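Local coordinates for B12-binding domain-containing protein (Kitasatospora setae, PDB 6WTE), which binds cobalamin and a [4Fe-4S] cluster and acts as a radical S-adenosylmethionine-family methyltransferase, TsrM, that probably works by a non-radical route, at residues 182-188 and 237-243; 230-235 and 414-419; 314-320 and 366-370. All coordinates share one frame; numbering follows the deposited sequence. Where two conformers were deposited one is given.

In the fold
Contacts 1 and 2 sit side by side, their centres 12 Å apart, around the loop and short helix 236-240 that follow strand 224-225 of the radical SAM core. Their segments alternate along the chain, and they touch where Phe184 and Asp238 of contact 1 meet Tyr416 of contact 2. Between them they hold residues that touch both cofactors: Pro237, Cys231 and Cys234 the iron-sulfur cluster; Lys240, Val235 and Phe414 cobalamin. Contact 3 lies farther out, its centre about 30 Å from that of contact 2, and is nested in the chain between residues 235 and 414. It joins helices 316-325 and 357-369 on the outside of the parallel strands, its nearest atoms about 15 Å from those of contact 2.

Contact 1. Residues 182-188 and 237-243; sequences GQFEPRV and PDAKGTR
Arg187 swings its CG to the side opposite its carbonyl carbon (chi1 -50°) and then runs extended to NE, which carries the guanidinium to the end of helix 236-240; Asp238 turns its CG away from its own backbone N (chi1 169°) to meet it. There NH2 of Arg187 donates to the backbone O of Asp238 at 2.8 Å, with a weak bond from NE to the same oxygen, and forms a salt bridge with OD1 of Asp238 at 3.3 Å, the two planes nearly perpendicular. Behind, NH1 and NH2 grip the single O of Gly182 end-on, in the guanidinium plane, and NH1 also pairs with OE1 of Glu185, which has a second partner in Arg162. With so many bonds the guanidinium is held against rotation. OD1 of Asp238 spends its anti lone pair on Phe184 N, 2.9 Å away and nearly straight at 160°, while OD2 pairs with Lys126. CB of Asp238 lies over one face of the Phe184 ring, a CH-pi contact 4.0 Å from the centroid. Farther along, Thr242 N donates to Glu185 O at 3.0 Å, and the CA of Gly241, at positive phi just past the helix, makes CA-H...O contacts with Glu185 O and Pro186 O. One water bridges Phe184 O and Thr242 OG1; Pro186 CB packs on Arg243 CG at 3.7 Å. The loop 182-188, between strand 174-175 and helix 209-214, thus clasps the C-terminal end of helix 236-240. Lys240 on that helix reaches cobalamin, Pro237 touches the iron-sulfur cluster, and helix 106-109 of the B12-binding region packs against Ala239 and Lys240.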
loop_
_atom_site.group_PDB
_atom_site.type_symbol
_atom_site.label_atom_id
_atom_site.label_comp_id
_atom_site.label_asym_id
_atom_site.label_seq_id
_atom_site.Cartn_x
_atom_site.Cartn_y
_atom_site.Cartn_z
ATOM N N GLY A 182 8.937 -11.249 -14.146
ATOM C CA GLY A 182 8.446 -11.854 -12.922
ATOM C C GLY A 182 7.017 -11.500 -12.579
ATOM O O GLY A 182 6.628 -11.596 -11.413
ATOM N N GLN A 183 6.215 -11.106 -13.565
ATOM C CA GLN A 183 4.876 -10.610 -13.283
ATOM C C GLN A 183 3.924 -11.737 -12.899
ATOM O O GLN A 183 4.032 -12.870 -13.380
ATOM C CB GLN A 183 4.327 -9.856 -14.496
ATOM C CG GLN A 183 4.070 -10.722 -15.704
ATOM C CD GLN A 183 3.647 -9.900 -16.896
ATOM O OE1 GLN A 183 2.464 -9.777 -17.200
ATOM N NE2 GLN A 183 4.622 -9.314 -17.572
ATOM N N PHE A 184 2.995 -11.404 -12.000
ATOM C CA PHE A 184 1.847 -12.243 -11.646
ATOM C C PHE A 184 2.259 -13.671 -11.286
ATOM O O PHE A 184 1.683 -14.651 -11.762
ATOM C CB PHE A 184 0.804 -12.243 -12.766
ATOM C CG PHE A 184 0.214 -10.890 -13.042
ATOM C CD1 PHE A 184 -0.704 -10.329 -12.166
ATOM C CD2 PHE A 184 0.565 -10.183 -14.183
ATOM C CE1 PHE A 184 -1.254 -9.085 -12.419
ATOM C CE2 PHE A 184 0.018 -8.931 -14.441
ATOM C CZ PHE A 184 -0.889 -8.385 -13.554
ATOM N N GLU A 185 3.262 -13.780 -10.416
ATOM C CA GLU A 185 3.651 -15.041 -9.804
ATOM C C GLU A 185 2.990 -15.186 -8.440
ATOM O O GLU A 185 2.621 -14.191 -7.810
ATOM C CB GLU A 185 5.178 -15.106 -9.651
ATOM C CG GLU A 185 5.932 -15.084 -10.981
ATOM C CD GLU A 185 7.443 -14.952 -10.802
ATOM O OE1 GLU A 185 7.899 -14.789 -9.649
ATOM O OE2 GLU A 185 8.177 -15.005 -11.818
ATOM N N PRO A 186 2.816 -16.416 -7.947
ATOM C CA PRO A 186 2.198 -16.576 -6.615
ATOM C C PRO A 186 3.035 -15.996 -5.488
ATOM O O PRO A 186 2.480 -15.397 -4.556
ATOM C CB PRO A 186 2.050 -18.099 -6.480
ATOM C CG PRO A 186 2.002 -18.605 -7.907
ATOM C CD PRO A 186 2.965 -17.704 -8.646
ATOM N N ARG A 187 4.354 -16.173 -5.546
ATOM C CA ARG A 187 5.336 -15.666 -4.585
ATOM C C ARG A 187 5.169 -16.244 -3.185
ATOM O O ARG A 187 5.796 -15.743 -2.237
ATOM C CB ARG A 187 5.324 -14.125 -4.526
ATOM C CG ARG A 187 5.419 -13.487 -5.914
ATOM C CD ARG A 187 5.748 -11.988 -5.876
ATOM N NE ARG A 187 5.177 -11.344 -7.049
ATOM C CZ ARG A 187 5.696 -11.423 -8.272
ATOM N NH1 ARG A 187 6.825 -12.093 -8.474
ATOM N NH2 ARG A 187 5.085 -10.835 -9.292
ATOM N N VAL A 188 4.379 -17.312 -3.028
ATOM C CA VAL A 188 4.204 -17.921 -1.709
ATOM C C VAL A 188 5.541 -18.402 -1.152
ATOM O O VAL A 188 5.801 -18.292 0.054
ATOM C CB VAL A 188 3.171 -19.062 -1.780
ATOM C CG1 VAL A 188 3.087 -19.796 -0.447
ATOM C CG2 VAL A 188 1.810 -18.512 -2.170
ATOM N N PRO A 237 -2.033 -8.011 -6.735
ATOM C CA PRO A 237 -1.758 -9.382 -7.197
ATOM C C PRO A 237 -0.357 -9.521 -7.773
ATOM O O PRO A 237 0.350 -10.485 -7.464
ATOM C CB PRO A 237 -2.854 -9.628 -8.239
ATOM C CG PRO A 237 -3.997 -8.799 -7.748
ATOM C CD PRO A 237 -3.363 -7.550 -7.184
ATOM N N ASP A 238 0.084 -8.556 -8.571
ATOM C CA ASP A 238 1.429 -8.656 -9.122
ATOM C C ASP A 238 2.489 -8.313 -8.084
ATOM O O ASP A 238 3.484 -9.031 -7.941
ATOM C CB ASP A 238 1.596 -7.740 -10.322
ATOM C CG ASP A 238 3.040 -7.639 -10.741
ATOM O OD1 ASP A 238 3.565 -8.655 -11.230
ATOM O OD2 ASP A 238 3.654 -6.572 -10.538
ATOM N N ALA A 239 2.307 -7.199 -7.376
ATOM C CA ALA A 239 3.376 -6.682 -6.530
ATOM C C ALA A 239 3.516 -7.446 -5.218
ATOM O O ALA A 239 4.609 -7.473 -4.641
ATOM C CB ALA A 239 3.145 -5.197 -6.251
ATOM N N LYS A 240 2.442 -8.052 -4.724
ATOM C CA LYS A 240 2.512 -8.904 -3.540
ATOM C C LYS A 240 2.585 -10.383 -3.884
ATOM O O LYS A 240 3.347 -11.124 -3.260
ATOM C CB LYS A 240 1.298 -8.664 -2.631
ATOM C CG LYS A 240 1.031 -7.205 -2.305
ATOM C CD LYS A 240 2.132 -6.603 -1.432
ATOM C CE LYS A 240 2.152 -7.197 -0.031
ATOM N NZ LYS A 240 2.881 -6.309 0.928
ATOM N N GLY A 241 1.803 -10.837 -4.851
ATOM C CA GLY A 241 1.740 -12.249 -5.184
ATOM C C GLY A 241 0.296 -12.620 -5.435
ATOM O O GLY A 241 -0.626 -12.070 -4.833
ATOM N N THR A 242 0.093 -13.572 -6.344
ATOM C CA THR A 242 -1.232 -13.947 -6.823
ATOM C C THR A 242 -1.868 -15.085 -6.038
ATOM O O THR A 242 -2.979 -15.501 -6.384
ATOM C CB THR A 242 -1.163 -14.363 -8.296
ATOM O OG1 THR A 242 -0.298 -15.502 -8.420
ATOM C CG2 THR A 242 -0.617 -13.229 -9.149
ATOM N N ARG A 243 -1.190 -15.624 -5.026
ATOM C CA ARG A 243 -1.745 -16.680 -4.191
ATOM C C ARG A 243 -1.444 -16.361 -2.732
ATOM O O ARG A 243 -0.526 -15.598 -2.419
ATOM C CB ARG A 243 -1.181 -18.058 -4.563
ATOM C CG ARG A 243 -1.562 -18.525 -5.969
ATOM C CD ARG A 243 -3.066 -18.739 -6.110
ATOM N NE ARG A 243 -3.409 -19.182 -7.458
ATOM C CZ ARG A 243 -3.870 -18.385 -8.418
ATOM N NH1 ARG A 243 -4.063 -17.093 -8.179
ATOM N NH2 ARG A 243 -4.148 -18.881 -9.619
HETATM O O HOH W 1 0.139 -16.604 -10.768
HETATM O O HOH W 2 1.971 -15.005 -1.701
#

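Contact 2. Residues 230-235 and 414-419; sequences RCSHCV and FPYTPM. With SF4 (iron/sulfur cluster), chain C; EDO (1,2-ethanediol), chain L.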
loop_
_atom_site.group_PDB
_atom_site.type_symbol
_atom_site.label_atom_id
_atom_site.label_comp_id
_atom_site.label_asym_id
_atom_site.label_seq_id
_atom_site.Cartn_x
_atom_site.Cartn_y
_atom_site.Cartn_z
ATOM N N ARG A 230 -8.043 -10.302 -9.423
ATOM C CA ARG A 230 -7.303 -9.643 -10.500
ATOM C C ARG A 230 -8.010 -8.349 -10.895
ATOM O O ARG A 230 -8.287 -8.094 -12.072
ATOM C CB ARG A 230 -7.140 -10.585 -11.693
ATOM C CG ARG A 230 -6.072 -10.167 -12.705
ATOM C CD ARG A 230 -4.676 -10.169 -12.100
ATOM N NE ARG A 230 -4.221 -11.506 -11.722
ATOM C CZ ARG A 230 -3.541 -12.318 -12.527
ATOM N NH1 ARG A 230 -3.240 -11.934 -13.758
ATOM N NH2 ARG A 230 -3.162 -13.515 -12.102
ATOM N N CYS A 231 -8.315 -7.517 -9.904
ATOM C CA CYS A 231 -9.042 -6.284 -10.167
ATOM C C CYS A 231 -8.238 -5.383 -11.096
ATOM O O CYS A 231 -7.020 -5.242 -10.954
ATOM C CB CYS A 231 -9.364 -5.569 -8.853
ATOM S SG CYS A 231 -10.461 -6.535 -7.779
ATOM N N SER A 232 -8.933 -4.764 -12.053
ATOM C CA SER A 232 -8.225 -4.144 -13.169
ATOM C C SER A 232 -7.385 -2.950 -12.737
ATOM O O SER A 232 -6.417 -2.607 -13.428
ATOM C CB SER A 232 -9.214 -3.729 -14.261
ATOM O OG SER A 232 -10.007 -2.634 -13.846
ATOM N N HIS A 233 -7.706 -2.332 -11.603
ATOM C CA HIS A 233 -7.016 -1.135 -11.138
ATOM C C HIS A 233 -5.871 -1.426 -10.181
ATOM O O HIS A 233 -5.170 -0.493 -9.780
ATOM C CB HIS A 233 -8.010 -0.214 -10.427
ATOM C CG HIS A 233 -8.470 -0.741 -9.101
ATOM N ND1 HIS A 233 -9.079 -1.968 -8.958
ATOM C CD2 HIS A 233 -8.384 -0.218 -7.853
ATOM C CE1 HIS A 233 -9.370 -2.170 -7.685
ATOM N NE2 HIS A 233 -8.957 -1.124 -6.993
ATOM N N CYS A 234 -5.661 -2.681 -9.803
ATOM C CA CYS A 234 -4.950 -2.999 -8.573
ATOM C C CYS A 234 -3.573 -3.584 -8.846
ATOM O O CYS A 234 -3.442 -4.541 -9.616
ATOM C CB CYS A 234 -5.759 -3.977 -7.727
ATOM S SG CYS A 234 -5.038 -4.160 -6.111
ATOM N N VAL A 235 -2.562 -3.038 -8.162
ATOM C CA VAL A 235 -1.181 -3.503 -8.295
ATOM C C VAL A 235 -0.853 -4.707 -7.431
ATOM O O VAL A 235 0.223 -5.293 -7.598
ATOM C CB VAL A 235 -0.175 -2.405 -7.905
ATOM C CG1 VAL A 235 -0.335 -1.181 -8.801
ATOM C CG2 VAL A 235 -0.356 -2.021 -6.428
ATOM N N PHE A 414 -0.381 1.681 -13.526
ATOM C CA PHE A 414 0.850 0.965 -13.238
ATOM C C PHE A 414 1.014 -0.192 -14.213
ATOM O O PHE A 414 0.026 -0.679 -14.777
ATOM C CB PHE A 414 0.854 0.463 -11.786
ATOM C CG PHE A 414 1.038 1.565 -10.785
ATOM C CD1 PHE A 414 -0.048 2.320 -10.361
ATOM C CD2 PHE A 414 2.296 1.864 -10.289
ATOM C CE1 PHE A 414 0.118 3.347 -9.448
ATOM C CE2 PHE A 414 2.467 2.889 -9.374
ATOM C CZ PHE A 414 1.376 3.630 -8.957
ATOM N N PRO A 415 2.255 -0.624 -14.464
ATOM C CA PRO A 415 2.496 -1.548 -15.587
ATOM C C PRO A 415 1.841 -2.909 -15.426
ATOM O O PRO A 415 1.419 -3.501 -16.426
ATOM C CB PRO A 415 4.028 -1.658 -15.629
ATOM C CG PRO A 415 4.484 -1.219 -14.264
ATOM C CD PRO A 415 3.518 -0.160 -13.857
ATOM N N TYR A 416 1.744 -3.430 -14.207
ATOM C CA TYR A 416 1.220 -4.778 -14.038
ATOM C C TYR A 416 -0.164 -4.731 -13.414
ATOM O O TYR A 416 -0.442 -5.403 -12.418
ATOM C CB TYR A 416 2.193 -5.619 -13.217
ATOM C CG TYR A 416 3.557 -5.584 -13.845
ATOM C CD1 TYR A 416 3.778 -6.194 -15.071
ATOM C CD2 TYR A 416 4.609 -4.898 -13.246
ATOM C CE1 TYR A 416 5.017 -6.151 -15.681
ATOM C CE2 TYR A 416 5.866 -4.849 -13.848
ATOM C CZ TYR A 416 6.056 -5.475 -15.069
ATOM O OH TYR A 416 7.281 -5.443 -15.686
ATOM N N THR A 417 -1.021 -3.910 -13.997
ATOM C CA THR A 417 -2.439 -3.916 -13.714
ATOM C C THR A 417 -3.181 -4.160 -15.017
ATOM O O THR A 417 -2.706 -3.762 -16.084
ATOM C CB THR A 417 -2.913 -2.596 -13.097
ATOM O OG1 THR A 417 -2.777 -1.538 -14.056
ATOM C CG2 THR A 417 -2.102 -2.262 -11.850
ATOM N N PRO A 418 -4.320 -4.845 -14.973
ATOM C CA PRO A 418 -5.080 -5.044 -16.213
ATOM C C PRO A 418 -5.381 -3.738 -16.934
ATOM O O PRO A 418 -5.321 -3.698 -18.171
ATOM C CB PRO A 418 -6.348 -5.757 -15.721
ATOM C CG PRO A 418 -5.891 -6.504 -14.495
ATOM C CD PRO A 418 -4.893 -5.597 -13.837
ATOM N N MET A 419 -5.655 -2.659 -16.190
ATOM C CA MET A 419 -5.895 -1.357 -16.809
ATOM C C MET A 419 -4.658 -0.862 -17.544
ATOM O O MET A 419 -4.738 -0.449 -18.706
ATOM C CB MET A 419 -6.326 -0.330 -15.758
ATOM C CG MET A 419 -7.805 -0.373 -15.397
ATOM S SD MET A 419 -8.834 0.246 -16.740
ATOM C CE MET A 419 -8.569 2.016 -16.610
HETATM FE FE1 SF4 C . -9.093 -6.597 -5.954
HETATM FE FE2 SF4 C . -7.227 -8.067 -4.576
HETATM FE FE3 SF4 C . -8.476 -6.009 -3.329
HETATM FE FE4 SF4 C . -6.686 -5.498 -5.288
HETATM S S1 SF4 C . -6.239 -6.462 -3.275
HETATM S S2 SF4 C . -8.729 -4.532 -5.035
HETATM S S3 SF4 C . -7.030 -7.262 -6.697
HETATM S S4 SF4 C . -9.469 -7.905 -4.136
HETATM C C1 EDO L . -2.563 -10.431 -17.136
HETATM O O1 EDO L . -2.809 -10.200 -18.528
HETATM C C2 EDO L . -3.332 -9.402 -16.320
HETATM O O2 EDO L . -4.225 -10.092 -15.437
HETATM O O HOH W 3 -3.352 0.958 -12.288
HETATM O O HOH W 4 -1.651 -6.564 -10.144
#
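Ser232 and Pro418 have their CA atoms 4.5 Å apart where the type I turn from Cys231 to Cys234 meets the start of helix 418-427, and Met419 N donates to Ser232 O at 2.9 Å. Around that bond the Pro418 ring lies against the turn, CB and CG on Ser232 CA and CD near the O atoms of Cys231 and Ser232. Met419 lays its CG 3.5 Å from Ser232 OG. Thr417, the N-cap of the helix, turns CG2 opposite its carbonyl carbon, which sets this methyl 3.5 Å from Cys234 O and beside Val235 CG1. That same CG1 meets Phe414 CB at 3.6 Å, and both Val235 and Phe414 touch cobalamin. A water lies 2.8 Å from both Cys234 O and Tyr416 O, though it has more acceptors near it than protons to give. On the far side of the turn, Cys231 SG and Cys234 SG each bind an iron of the cluster at 2.3 Å; Cys227 completes the three-cysteine motif of radical SAM enzymes, and Glu273 is a further ligand. The cysteine loop, between strand 224-225 and helix 236-240, is thereby backed by helix 418-427, with strand 404-412 packing on His233 and Met419 through Leu411.

Contact 3. Residues 314-320 and 366-370; sequences FDEEFAD and LCRER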
loop_
_atom_site.group_PDB
_atom_site.type_symbol
_atom_site.label_atom_id
_atom_site.label_comp_id
_atom_site.label_asym_id
_atom_site.label_seq_id
_atom_site.Cartn_x
_atom_site.Cartn_y
_atom_site.Cartn_z
ATOM N N PHE A 314 -18.787 -11.715 3.691
ATOM C CA PHE A 314 -18.902 -11.028 4.980
ATOM C C PHE A 314 -20.252 -11.451 5.559
ATOM O O PHE A 314 -21.266 -10.794 5.319
ATOM C CB PHE A 314 -18.808 -9.513 4.829
ATOM C CG PHE A 314 -18.527 -8.782 6.125
ATOM C CD1 PHE A 314 -19.516 -8.626 7.090
ATOM C CD2 PHE A 314 -17.276 -8.235 6.366
ATOM C CE1 PHE A 314 -19.257 -7.951 8.271
ATOM C CE2 PHE A 314 -17.007 -7.561 7.542
ATOM C CZ PHE A 314 -17.991 -7.421 8.502
ATOM N N ASP A 315 -20.255 -12.559 6.301
ATOM C CA ASP A 315 -21.509 -13.124 6.781
ATOM C C ASP A 315 -21.658 -12.915 8.285
ATOM O O ASP A 315 -20.807 -12.313 8.952
ATOM C CB ASP A 315 -21.633 -14.607 6.393
ATOM C CG ASP A 315 -20.533 -15.488 6.976
ATOM O OD1 ASP A 315 -19.849 -15.090 7.938
ATOM O OD2 ASP A 315 -20.355 -16.611 6.456
ATOM N N GLU A 316 -22.775 -13.418 8.817
ATOM C CA GLU A 316 -23.099 -13.186 10.221
ATOM C C GLU A 316 -22.044 -13.789 11.140
ATOM O O GLU A 316 -21.639 -13.163 12.129
ATOM C CB GLU A 316 -24.483 -13.751 10.534
ATOM C CG GLU A 316 -24.962 -13.469 11.944
ATOM C CD GLU A 316 -26.378 -13.959 12.174
ATOM O OE1 GLU A 316 -26.955 -14.558 11.240
ATOM O OE2 GLU A 316 -26.914 -13.739 13.282
ATOM N N GLU A 317 -21.587 -15.007 10.835
ATOM C CA GLU A 317 -20.554 -15.629 11.657
ATOM C C GLU A 317 -19.282 -14.794 11.665
ATOM O O GLU A 317 -18.634 -14.640 12.707
ATOM C CB GLU A 317 -20.253 -17.044 11.163
ATOM C CG GLU A 317 -19.182 -17.752 11.993
ATOM C CD GLU A 317 -18.688 -19.039 11.365
ATOM O OE1 GLU A 317 -18.580 -19.106 10.120
ATOM O OE2 GLU A 317 -18.411 -19.991 12.125
ATOM N N PHE A 318 -18.900 -14.256 10.505
ATOM C CA PHE A 318 -17.716 -13.408 10.445
ATOM C C PHE A 318 -17.892 -12.171 11.312
ATOM O O PHE A 318 -16.985 -11.795 12.063
ATOM C CB PHE A 318 -17.427 -13.016 8.994
ATOM C CG PHE A 318 -16.084 -12.351 8.792
ATOM C CD1 PHE A 318 -14.921 -12.967 9.217
ATOM C CD2 PHE A 318 -15.991 -11.123 8.148
ATOM C CE1 PHE A 318 -13.681 -12.361 9.021
ATOM C CE2 PHE A 318 -14.754 -10.520 7.939
ATOM C CZ PHE A 318 -13.600 -11.140 8.384
ATOM N N ALA A 319 -19.073 -11.545 11.252
ATOM C CA ALA A 319 -19.304 -10.337 12.029
ATOM C C ALA A 319 -19.313 -10.634 13.524
ATOM O O ALA A 319 -18.782 -9.846 14.315
ATOM C CB ALA A 319 -20.610 -9.671 11.599
ATOM N N ASP A 320 -19.897 -11.768 13.930
ATOM C CA ASP A 320 -19.853 -12.156 15.340
ATOM C C ASP A 320 -18.422 -12.400 15.800
ATOM O O ASP A 320 -18.051 -12.042 16.923
ATOM C CB ASP A 320 -20.696 -13.407 15.580
ATOM C CG ASP A 320 -22.186 -13.140 15.486
ATOM O OD1 ASP A 320 -22.607 -11.976 15.647
ATOM O OD2 ASP A 320 -22.938 -14.106 15.265
ATOM N N LEU A 366 -24.615 -5.656 9.494
ATOM C CA LEU A 366 -24.038 -6.528 10.511
ATOM C C LEU A 366 -23.078 -5.764 11.412
ATOM O O LEU A 366 -23.054 -5.978 12.631
ATOM C CB LEU A 366 -23.324 -7.711 9.847
ATOM C CG LEU A 366 -24.193 -8.744 9.118
ATOM C CD1 LEU A 366 -23.313 -9.784 8.434
ATOM C CD2 LEU A 366 -25.193 -9.415 10.067
ATOM N N CYS A 367 -22.278 -4.866 10.834
ATOM C CA CYS A 367 -21.399 -4.048 11.661
ATOM C C CYS A 367 -22.202 -3.099 12.544
ATOM O O CYS A 367 -21.899 -2.947 13.733
ATOM C CB CYS A 367 -20.430 -3.269 10.788
ATOM S SG CYS A 367 -19.152 -4.285 10.009
ATOM N N ARG A 368 -23.228 -2.455 11.977
ATOM C CA ARG A 368 -24.077 -1.569 12.769
ATOM C C ARG A 368 -24.705 -2.312 13.940
ATOM O O ARG A 368 -24.708 -1.819 15.074
ATOM C CB ARG A 368 -25.165 -0.948 11.890
ATOM C CG ARG A 368 -26.104 -0.028 12.663
ATOM C CD ARG A 368 -27.275 0.455 11.822
ATOM N NE ARG A 368 -28.255 -0.598 11.561
ATOM C CZ ARG A 368 -28.611 -1.006 10.349
ATOM N NH1 ARG A 368 -29.510 -1.970 10.212
ATOM N NH2 ARG A 368 -28.076 -0.445 9.272
ATOM N N GLU A 369 -25.242 -3.507 13.682
ATOM C CA GLU A 369 -25.846 -4.312 14.738
ATOM C C GLU A 369 -24.874 -4.623 15.869
ATOM O O GLU A 369 -25.312 -4.878 16.996
ATOM C CB GLU A 369 -26.375 -5.619 14.155
ATOM C CG GLU A 369 -27.525 -5.447 13.176
ATOM C CD GLU A 369 -27.896 -6.750 12.509
ATOM O OE1 GLU A 369 -27.096 -7.709 12.596
ATOM O OE2 GLU A 369 -28.983 -6.819 11.900
ATOM N N ARG A 370 -23.571 -4.613 15.600
ATOM C CA ARG A 370 -22.574 -4.988 16.592
ATOM C C ARG A 370 -21.722 -3.816 17.053
ATOM O O ARG A 370 -20.719 -4.030 17.737
ATOM C CB ARG A 370 -21.680 -6.101 16.042
ATOM C CG ARG A 370 -22.421 -7.416 15.869
ATOM C CD ARG A 370 -21.838 -8.301 14.770
ATOM N NE ARG A 370 -22.665 -9.495 14.622
ATOM C CZ ARG A 370 -23.847 -9.503 14.010
ATOM N NH1 ARG A 370 -24.320 -8.385 13.477
ATOM N NH2 ARG A 370 -24.558 -10.621 13.938
#
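Two helices on the outside of the radical SAM core pack here: the N-terminal end of helix 316-325, which follows strand 304-309, against the C-terminal end of helix 357-369, which leads into strand 373-380. Asp315 is the N-cap of the first, its OD1 accepting from Phe318 N at 2.9 Å. Leu366 fills the middle of the interface. Its CB meets Ala319 CB at 3.8 Å, and its CD1 reaches the Asp315 carbonyl carbon and the edge of the Phe314 ring, near the ring plane. Phe314, its CG anti to the backbone N (chi1 -164°), also brings CZ to 3.7 Å from Cys367 SG, an oblique sulfur-aromatic contact; CD2 of Phe318 lies over one face of that ring, toward its rim, and Phe318 itself packs on helix 278-294. Toward the surface, Arg370 stretches from CG to NE with CD near Ala319 O, one face of its guanidinium over Ala319 CB. NH1 turns back to Leu366 O and to Glu369 OE1, tying the head group back to the segment it comes from. A long salt bridge runs from NH2 to Glu316 OE2, with the two planes almost perpendicular. The main link is side-on: NE at 2.7 Å and NH2 at 2.9 Å both hold OD1 of Asp320, reaching it from the same face of the carboxylate.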